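Local coordinates for protein peptidoglycan D,D-transpeptidase FtsI (PDB 6SYN) that probably cross-links peptidoglycan at the division septum as a class B penicillin-binding protein, and is a target of beta-lactam antibiotics, at residues A[443-448]-A[455-460]; A[201-206]-A[476-481]. All coordinates share one frame; numbering follows the deposited sequence.

Contact 1 (A[443-448]-A[455-460]); sequences AKKVGP and RYLAYT. With CB9 ((2R,4S)-2-[(1R)-1-{[(2S)-2-carboxy-2-phenylacetyl]amino}-2-oxoethyl]-5,5-dimethyl-1,3-thiazolidine-4-carboxylic acid), chain D.
Tyr456 CE1 lies 3.8 Å from Lys444 CG, an oblique approach to the ring. The phenyl ring of the bound CB9 approaches the same part of the tyrosine, also obliquely, with CAL 3.8 Å from Tyr456 CE1. Ala443 O sits near the ring plane at one edge, and the ring of Tyr485 stacks on Tyr456. The Tyr459 ring takes Ala443 CB at its edge, 3.9 Å from CE2. Lys444 and Tyr456 run side by side in the same direction. Tyr456 CG is anti to the carbonyl carbon (chi1 -49°), which puts the ring beside the lysine chain. Lys445 and Leu457 cross at about a right angle, CG to CG 3.9 Å. The strands are antiparallel. Leu457 N donates to Ala443 O (2.9 Å), and Ala443 N returns a bond to Leu457 O. Lys445 N binds Arg455 O at 2.9 Å. The Tyr459 hydroxyl is held by the backbone of Glu249. Lys444 and Tyr456 line the CB9 pocket. The Tyr364 hydroxyl hydrogen-bonds to Lys444 N. Strand 437-446 also carries pocket residues Thr440 and Gly441, consistent with the K(T/S)G-type motif of penicillin-binding proteins. It is an outermost strand of the five-stranded transpeptidase sheet. Strand 455-464 is flanked on its other side by strand 471-478, and helix 492-505 packs against Thr460.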
ATOM      1  N   ALA A 443      14.657  -7.239   2.492  1.00 12.69           N
ATOM      2  CA  ALA A 443      14.278  -8.197   3.555  1.00 13.02           C
ATOM      3  C   ALA A 443      14.220  -9.602   2.952  1.00 13.50           C
ATOM      4  O   ALA A 443      13.623  -9.754   1.870  1.00 13.37           O
ATOM      5  CB  ALA A 443      12.963  -7.811   4.185  1.00 12.90           C
ATOM      6  N   LYS A 444      14.862 -10.571   3.609  1.00 14.22           N
ATOM      7  CA  LYS A 444      14.696 -12.014   3.304  1.00 14.90           C
ATOM      8  C   LYS A 444      13.288 -12.411   3.752  1.00 15.28           C
ATOM      9  O   LYS A 444      12.890 -12.007   4.862  1.00 15.00           O
ATOM     10  CB  LYS A 444      15.792 -12.855   3.967  1.00 15.18           C
ATOM     11  CG  LYS A 444      17.023 -13.080   3.103  1.00 15.33           C
ATOM     12  CD  LYS A 444      17.980 -14.119   3.646  1.00 15.67           C
ATOM     13  CE  LYS A 444      18.748 -14.836   2.551  1.00 15.93           C
ATOM     14  NZ  LYS A 444      20.190 -14.959   2.877  1.00 16.11           N
ATOM     15  N   LYS A 445      12.556 -13.124   2.892  1.00 16.02           N
ATOM     16  CA  LYS A 445      11.140 -13.509   3.126  1.00 16.81           C
ATOM     17  C   LYS A 445      11.096 -14.777   3.980  1.00 17.95           C
ATOM     18  O   LYS A 445      11.655 -15.799   3.556  1.00 17.84           O
ATOM     19  CB  LYS A 445      10.408 -13.732   1.801  1.00 16.47           C
ATOM     20  CG  LYS A 445       9.655 -12.523   1.271  1.00 16.19           C
ATOM     21  CD  LYS A 445       8.836 -12.834   0.041  1.00 16.07           C
ATOM     22  CE  LYS A 445       7.643 -13.727   0.314  1.00 15.95           C
ATOM     23  NZ  LYS A 445       6.374 -12.961   0.332  1.00 15.97           N
ATOM     24  N   VAL A 446      10.443 -14.708   5.137  1.00 19.87           N
ATOM     25  CA  VAL A 446      10.296 -15.859   6.072  1.00 21.47           C
ATOM     26  C   VAL A 446       9.093 -16.699   5.606  1.00 22.68           C
ATOM     27  O   VAL A 446       8.102 -16.109   5.128  1.00 23.28           O
ATOM     28  CB  VAL A 446      10.196 -15.374   7.533  1.00 21.63           C
ATOM     29  CG1 VAL A 446       8.841 -14.765   7.860  1.00 21.87           C
ATOM     30  CG2 VAL A 446      10.548 -16.477   8.521  1.00 21.66           C
ATOM     31  N   GLY A 447       9.197 -18.027   5.697  1.00 23.73           N
ATOM     32  CA  GLY A 447       8.204 -18.967   5.146  1.00 24.62           C
ATOM     33  C   GLY A 447       7.149 -19.352   6.171  1.00 25.77           C
ATOM     34  O   GLY A 447       7.061 -18.740   7.236  1.00 26.02           O
ATOM     35  N   PRO A 448       6.315 -20.373   5.865  1.00 27.12           N
ATOM     36  CA  PRO A 448       5.289 -20.843   6.797  1.00 27.42           C
ATOM     37  C   PRO A 448       5.921 -21.460   8.056  1.00 27.43           C
ATOM     38  O   PRO A 448       5.315 -21.382   9.110  1.00 26.86           O
ATOM     39  CB  PRO A 448       4.514 -21.915   6.009  1.00 27.63           C
ATOM     40  CG  PRO A 448       4.928 -21.716   4.559  1.00 27.53           C
ATOM     41  CD  PRO A 448       6.331 -21.151   4.618  1.00 27.24           C
ATOM     42  N   ARG A 455      14.140 -15.460  -1.383  1.00 26.18           N
ATOM     43  CA  ARG A 455      13.069 -14.631  -1.990  1.00 25.29           C
ATOM     44  C   ARG A 455      13.021 -13.355  -1.141  1.00 23.39           C
ATOM     45  O   ARG A 455      13.322 -13.449   0.068  1.00 22.80           O
ATOM     46  CB  ARG A 455      11.774 -15.452  -2.035  1.00 26.10           C
ATOM     47  CG  ARG A 455      11.998 -16.893  -2.484  1.00 27.39           C
ATOM     48  CD  ARG A 455      10.750 -17.721  -2.717  1.00 28.86           C
ATOM     49  NE  ARG A 455      10.012 -17.305  -3.908  1.00 30.46           N
ATOM     50  CZ  ARG A 455       9.725 -18.074  -4.959  1.00 31.38           C
ATOM     51  NH1 ARG A 455      10.104 -19.342  -5.004  1.00 31.93           N
ATOM     52  NH2 ARG A 455       9.041 -17.565  -5.970  1.00 31.72           N
ATOM     53  N   TYR A 456      12.743 -12.193  -1.737  1.00 21.67           N
ATOM     54  CA  TYR A 456      13.042 -10.882  -1.098  1.00 20.17           C
ATOM     55  C   TYR A 456      11.873  -9.899  -1.227  1.00 17.96           C
ATOM     56  O   TYR A 456      11.090  -9.984  -2.189  1.00 17.92           O
ATOM     57  CB  TYR A 456      14.330 -10.300  -1.686  1.00 20.90           C
ATOM     58  CG  TYR A 456      15.487 -11.269  -1.715  1.00 21.64           C
ATOM     59  CD1 TYR A 456      16.221 -11.541  -0.572  1.00 22.00           C
ATOM     60  CD2 TYR A 456      15.835 -11.931  -2.882  1.00 21.81           C
ATOM     61  CE1 TYR A 456      17.279 -12.435  -0.589  1.00 22.27           C
ATOM     62  CE2 TYR A 456      16.889 -12.830  -2.918  1.00 21.95           C
ATOM     63  CZ  TYR A 456      17.614 -13.084  -1.767  1.00 22.35           C
ATOM     64  OH  TYR A 456      18.656 -13.966  -1.794  1.00 22.59           O
ATOM     65  N   LEU A 457      11.768  -9.009  -0.235  1.00 15.61           N
ATOM     66  CA  LEU A 457      10.955  -7.767  -0.266  1.00 14.18           C
ATOM     67  C   LEU A 457      11.873  -6.592  -0.620  1.00 12.84           C
ATOM     68  O   LEU A 457      12.645  -6.167   0.258  1.00 12.41           O
ATOM     69  CB  LEU A 457      10.322  -7.537   1.109  1.00 14.22           C
ATOM     70  CG  LEU A 457       9.391  -8.635   1.607  1.00 14.26           C
ATOM     71  CD1 LEU A 457       9.054  -8.415   3.071  1.00 14.28           C
ATOM     72  CD2 LEU A 457       8.126  -8.690   0.767  1.00 14.27           C
ATOM     73  N   ALA A 458      11.792  -6.097  -1.856  1.00 11.65           N
ATOM     74  CA  ALA A 458      12.516  -4.893  -2.323  1.00 10.76           C
ATOM     75  C   ALA A 458      11.804  -3.662  -1.759  1.00  9.99           C
ATOM     76  O   ALA A 458      10.655  -3.397  -2.162  1.00  9.69           O
ATOM     77  CB  ALA A 458      12.606  -4.865  -3.830  1.00 10.68           C
ATOM     78  N   TYR A 459      12.479  -2.966  -0.841  1.00  9.35           N
ATOM     79  CA  TYR A 459      11.976  -1.796  -0.080  1.00  8.94           C
ATOM     80  C   TYR A 459      12.682  -0.519  -0.534  1.00  8.75           C
ATOM     81  O   TYR A 459      13.900  -0.540  -0.769  1.00  8.72           O
ATOM     82  CB  TYR A 459      12.287  -1.943   1.409  1.00  8.78           C
ATOM     83  CG  TYR A 459      11.310  -2.730   2.242  1.00  8.66           C
ATOM     84  CD1 TYR A 459      10.099  -2.183   2.627  1.00  8.58           C
ATOM     85  CD2 TYR A 459      11.635  -3.987   2.724  1.00  8.64           C
ATOM     86  CE1 TYR A 459       9.218  -2.874   3.440  1.00  8.55           C
ATOM     87  CE2 TYR A 459      10.763  -4.696   3.534  1.00  8.63           C
ATOM     88  CZ  TYR A 459       9.549  -4.136   3.893  1.00  8.57           C
ATOM     89  OH  TYR A 459       8.682  -4.821   4.692  1.00  8.60           O
ATOM     90  N   THR A 460      11.935   0.581  -0.601  1.00  8.61           N
ATOM     91  CA  THR A 460      12.474   1.962  -0.523  1.00  8.44           C
ATOM     92  C   THR A 460      11.424   2.825   0.177  1.00  8.30           C
ATOM     93  O   THR A 460      10.289   2.907  -0.322  1.00  8.23           O
ATOM     94  CB  THR A 460      12.921   2.474  -1.898  1.00  8.49           C
ATOM     95  OG1 THR A 460      14.144   1.812  -2.219  1.00  8.56           O
ATOM     96  CG2 THR A 460      13.144   3.970  -1.936  1.00  8.55           C
TER
HETATM   97  C   CB9 D 603      18.744  -4.629   4.969  1.00 18.06           C
HETATM   98  N   CB9 D 603      19.889  -6.697   4.123  1.00 19.93           N
HETATM   99  O   CB9 D 603      17.728  -4.829   4.349  1.00 18.06           O
HETATM  100  CA  CB9 D 603      20.048  -5.396   4.778  1.00 19.20           C
HETATM  101  CB  CB9 D 603      21.111  -4.479   4.105  1.00 19.31           C
HETATM  102  CAA CB9 D 603      22.453  -3.736   0.803  1.00 19.03           C
HETATM  103  CAB CB9 D 603      21.154  -5.843   0.485  1.00 19.10           C
HETATM  104  OAD CB9 D 603      19.350  -3.164  -0.117  1.00 19.09           O
HETATM  105  OAE CB9 D 603      20.476 -11.344   4.688  1.00 20.36           O
HETATM  106  OAF CB9 D 603      20.205  -7.806   6.044  1.00 22.06           O
HETATM  107  OAG CB9 D 603      19.540  -1.768   1.530  1.00 18.60           O
HETATM  108  OAH CB9 D 603      18.790 -10.123   5.128  1.00 20.37           O
HETATM  109  CAJ CB9 D 603      20.845  -9.531  -0.212  1.00 20.75           C
HETATM  110  CAK CB9 D 603      21.987  -9.337   0.530  1.00 20.89           C
HETATM  111  CAL CB9 D 603      19.622  -9.580   0.414  1.00 20.63           C
HETATM  112  CAM CB9 D 603      21.904  -9.189   1.906  1.00 20.54           C
HETATM  113  CAN CB9 D 603      19.533  -9.426   1.792  1.00 20.62           C
HETATM  114  NAP CB9 D 603      20.536  -3.437   3.243  1.00 19.14           N
HETATM  115  SAQ CB9 D 603      22.206  -5.401   2.980  1.00 19.72           S
HETATM  116  CAR CB9 D 603      19.635  -2.874   1.032  1.00 19.11           C
HETATM  117  CAS CB9 D 603      19.891 -10.293   4.671  1.00 20.30           C
HETATM  118  CAT CB9 D 603      20.200  -7.800   4.813  1.00 20.45           C
HETATM  119  CAU CB9 D 603      20.675  -9.196   2.553  1.00 20.56           C
HETATM  120  CAX CB9 D 603      20.156  -3.999   1.942  1.00 19.23           C
HETATM  121  CAY CB9 D 603      20.633  -9.082   4.072  1.00 20.47           C
HETATM  122  CAZ CB9 D 603      21.461  -4.699   1.436  1.00 19.13           C

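Contact 2 (A[201-206]-A[476-481]); sequences KAESGT and VINDPQ
A classic beta bulge marks this antiparallel pairing of strands 204-211 and 471-478 in the transpeptidase sheet: Glu203 and Ser204 both face Asn478. Just before it, Lys201, with positive phi, is the C' residue of the Schellman motif that ends helix 183-199. At the bulge, Asn478 O accepts two N-H groups. Ser204 N meets it in the carbonyl plane at 3.3 Å, while the bond from Glu203 N is weak and bent (121° at the hydrogen). Asn478 N donates to Ser204 O at 2.8 Å. Further along, Thr206 and Val476 exchange two backbone bonds. Their side chains lie alongside each other, CG2 of Thr206 3.7 Å from CG1 of Val476. Ala202 CB packs against Ile477 CG2. Asn478 CG is anti to the backbone N (chi1 159°), which carries the amide between Glu203 and Ser204. Its ND2 makes a weak bond to Ser204 OG (3.4 Å). The Glu203 carboxylate passes the amide with their planes 61° apart, its CD 3.5 Å from Asn478 ND2. Asn478 OD1 takes a hydrogen bond from Lys445 NZ, so both ends of the amide have partners. Gln481 NE2 bonds to Asp479 OD1 at 2.8 Å, on the syn side but tilted out of the carboxylate plane, helping to fix that group. Glu203 OE1 comes to 4.2 Å from Asp479 OD2, two carboxylates close together. Any repulsion between them is probably eased by the salt bridge from Arg455 to Asp479, and perhaps by a long, weak ion pair from Glu203 to Arg242.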
ATOM      1  N   LYS A 201       8.321  -8.976 -12.445  1.00 12.33           N
ATOM      2  CA  LYS A 201       7.579 -10.259 -12.320  1.00 12.36           C
ATOM      3  C   LYS A 201       7.413 -10.575 -10.832  1.00 12.47           C
ATOM      4  O   LYS A 201       7.723 -11.703 -10.412  1.00 12.39           O
ATOM      5  CB  LYS A 201       8.308 -11.358 -13.096  1.00 12.24           C
ATOM      6  CG  LYS A 201       8.582 -11.015 -14.555  1.00 12.25           C
ATOM      7  CD  LYS A 201       8.939 -12.206 -15.421  1.00 12.27           C
ATOM      8  CE  LYS A 201      10.040 -13.068 -14.842  1.00 12.22           C
ATOM      9  NZ  LYS A 201      10.695 -13.885 -15.890  1.00 12.22           N
ATOM     10  N   ALA A 202       6.962  -9.573 -10.077  1.00 12.83           N
ATOM     11  CA  ALA A 202       6.779  -9.604  -8.611  1.00 13.11           C
ATOM     12  C   ALA A 202       5.432 -10.249  -8.281  1.00 13.38           C
ATOM     13  O   ALA A 202       4.510 -10.159  -9.108  1.00 13.33           O
ATOM     14  CB  ALA A 202       6.875  -8.201  -8.060  1.00 13.02           C
ATOM     15  N   GLU A 203       5.342 -10.895  -7.118  1.00 14.04           N
ATOM     16  CA  GLU A 203       4.080 -11.450  -6.564  1.00 14.51           C
ATOM     17  C   GLU A 203       3.089 -10.299  -6.369  1.00 13.91           C
ATOM     18  O   GLU A 203       1.912 -10.458  -6.738  1.00 13.99           O
ATOM     19  CB  GLU A 203       4.342 -12.174  -5.243  1.00 15.30           C
ATOM     20  CG  GLU A 203       3.148 -12.965  -4.745  1.00 16.05           C
ATOM     21  CD  GLU A 203       3.354 -13.626  -3.393  1.00 16.90           C
ATOM     22  OE1 GLU A 203       4.491 -14.050  -3.108  1.00 17.56           O
ATOM     23  OE2 GLU A 203       2.376 -13.708  -2.623  1.00 17.98           O
ATOM     24  N   SER A 204       3.565  -9.186  -5.809  1.00 13.17           N
ATOM     25  CA  SER A 204       2.757  -7.973  -5.556  1.00 12.75           C
ATOM     26  C   SER A 204       3.682  -6.787  -5.276  1.00 12.46           C
ATOM     27  O   SER A 204       4.913  -6.969  -5.209  1.00 12.38           O
ATOM     28  CB  SER A 204       1.767  -8.199  -4.426  1.00 12.77           C
ATOM     29  OG  SER A 204       2.304  -7.832  -3.164  1.00 12.83           O
ATOM     30  N   GLY A 205       3.083  -5.610  -5.156  1.00 12.10           N
ATOM     31  CA  GLY A 205       3.729  -4.393  -4.643  1.00 11.81           C
ATOM     32  C   GLY A 205       2.699  -3.559  -3.919  1.00 11.45           C
ATOM     33  O   GLY A 205       1.497  -3.829  -4.102  1.00 11.57           O
ATOM     34  N   THR A 206       3.141  -2.616  -3.096  1.00 10.93           N
ATOM     35  CA  THR A 206       2.264  -1.570  -2.525  1.00 10.64           C
ATOM     36  C   THR A 206       3.108  -0.311  -2.320  1.00 10.32           C
ATOM     37  O   THR A 206       4.306  -0.432  -1.974  1.00 10.00           O
ATOM     38  CB  THR A 206       1.478  -2.078  -1.304  1.00 10.67           C
ATOM     39  OG1 THR A 206       1.392  -1.039  -0.327  1.00 10.87           O
ATOM     40  CG2 THR A 206       2.062  -3.316  -0.663  1.00 10.71           C
ATOM     41  N   VAL A 476       7.246  -1.027  -1.438  1.00  8.48           N
ATOM     42  CA  VAL A 476       7.711  -2.432  -1.225  1.00  8.57           C
ATOM     43  C   VAL A 476       7.275  -3.257  -2.444  1.00  8.70           C
ATOM     44  O   VAL A 476       6.071  -3.254  -2.754  1.00  8.74           O
ATOM     45  CB  VAL A 476       7.182  -3.029   0.100  1.00  8.56           C
ATOM     46  CG1 VAL A 476       5.662  -3.017   0.196  1.00  8.58           C
ATOM     47  CG2 VAL A 476       7.709  -4.436   0.346  1.00  8.56           C
ATOM     48  N   ILE A 477       8.228  -3.886  -3.137  1.00  8.83           N
ATOM     49  CA  ILE A 477       7.970  -4.920  -4.185  1.00  8.91           C
ATOM     50  C   ILE A 477       8.173  -6.282  -3.522  1.00  9.12           C
ATOM     51  O   ILE A 477       9.301  -6.566  -3.068  1.00  9.07           O
ATOM     52  CB  ILE A 477       8.882  -4.769  -5.423  1.00  8.78           C
ATOM     53  CG1 ILE A 477       8.853  -3.357  -6.018  1.00  8.76           C
ATOM     54  CG2 ILE A 477       8.544  -5.828  -6.464  1.00  8.70           C
ATOM     55  CD1 ILE A 477       7.527  -2.951  -6.616  1.00  8.78           C
ATOM     56  N   ASN A 478       7.115  -7.088  -3.481  1.00  9.45           N
ATOM     57  CA  ASN A 478       7.113  -8.414  -2.819  1.00  9.61           C
ATOM     58  C   ASN A 478       7.453  -9.472  -3.876  1.00  9.87           C
ATOM     59  O   ASN A 478       6.654  -9.645  -4.823  1.00  9.97           O
ATOM     60  CB  ASN A 478       5.796  -8.614  -2.064  1.00  9.68           C
ATOM     61  CG  ASN A 478       5.468 -10.063  -1.784  1.00  9.75           C
ATOM     62  OD1 ASN A 478       6.274 -10.788  -1.204  1.00  9.54           O
ATOM     63  ND2 ASN A 478       4.276 -10.482  -2.185  1.00  9.91           N
ATOM     64  N   ASP A 479       8.644 -10.074  -3.734  1.00 10.01           N
ATOM     65  CA  ASP A 479       9.179 -11.255  -4.469  1.00 10.04           C
ATOM     66  C   ASP A 479       9.453 -10.938  -5.940  1.00 10.22           C
ATOM     67  O   ASP A 479       8.949 -11.629  -6.826  1.00 10.19           O
ATOM     68  CB  ASP A 479       8.275 -12.480  -4.312  1.00 10.01           C
ATOM     69  CG  ASP A 479       8.965 -13.785  -4.676  1.00  9.99           C
ATOM     70  OD1 ASP A 479      10.193 -13.774  -4.856  1.00 10.09           O
ATOM     71  OD2 ASP A 479       8.271 -14.800  -4.776  1.00 10.08           O
ATOM     72  N   PRO A 480      10.329  -9.948  -6.241  1.00 10.43           N
ATOM     73  CA  PRO A 480      10.800  -9.716  -7.607  1.00 10.59           C
ATOM     74  C   PRO A 480      11.601 -10.922  -8.125  1.00 10.82           C
ATOM     75  O   PRO A 480      12.523 -11.326  -7.448  1.00 10.67           O
ATOM     76  CB  PRO A 480      11.677  -8.457  -7.508  1.00 10.53           C
ATOM     77  CG  PRO A 480      12.055  -8.355  -6.044  1.00 10.50           C
ATOM     78  CD  PRO A 480      10.917  -9.004  -5.281  1.00 10.50           C
ATOM     79  N   GLN A 481      11.229 -11.444  -9.303  1.00 11.22           N
ATOM     80  CA  GLN A 481      11.748 -12.721  -9.869  1.00 11.48           C
ATOM     81  C   GLN A 481      12.318 -12.522 -11.282  1.00 11.47           C
ATOM     82  O   GLN A 481      12.373 -13.515 -12.023  1.00 11.23           O
ATOM     83  CB  GLN A 481      10.632 -13.772  -9.900  1.00 11.77           C
ATOM     84  CG  GLN A 481      10.380 -14.459  -8.564  1.00 12.00           C
ATOM     85  CD  GLN A 481      11.604 -15.145  -8.004  1.00 12.29           C
ATOM     86  OE1 GLN A 481      12.565 -15.448  -8.712  1.00 12.50           O
ATOM     87  NE2 GLN A 481      11.571 -15.406  -6.706  1.00 12.65           N
TER

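Overall arrangement
Contacts 1 and 2 lie in one antiparallel sheet, their centres about 9 Å apart. Across it the strands run 217-223, 204-211, 471-478, 455-464, 437-446. Contact 2 joins the second and third of these, and contact 1 the last two. Strands 455-464 and 471-478 are neighbours both in the sheet and along the chain, and they bring the two contacts together. Along the chain, contact 1 is nested inside the loop closed by contact 2, whose segments are 270 residues apart. The sheet therefore ties the early and late parts of the transpeptidase domain together. Contact 1 reaches the CB9 pocket, while contact 2 lies deeper in the sheet.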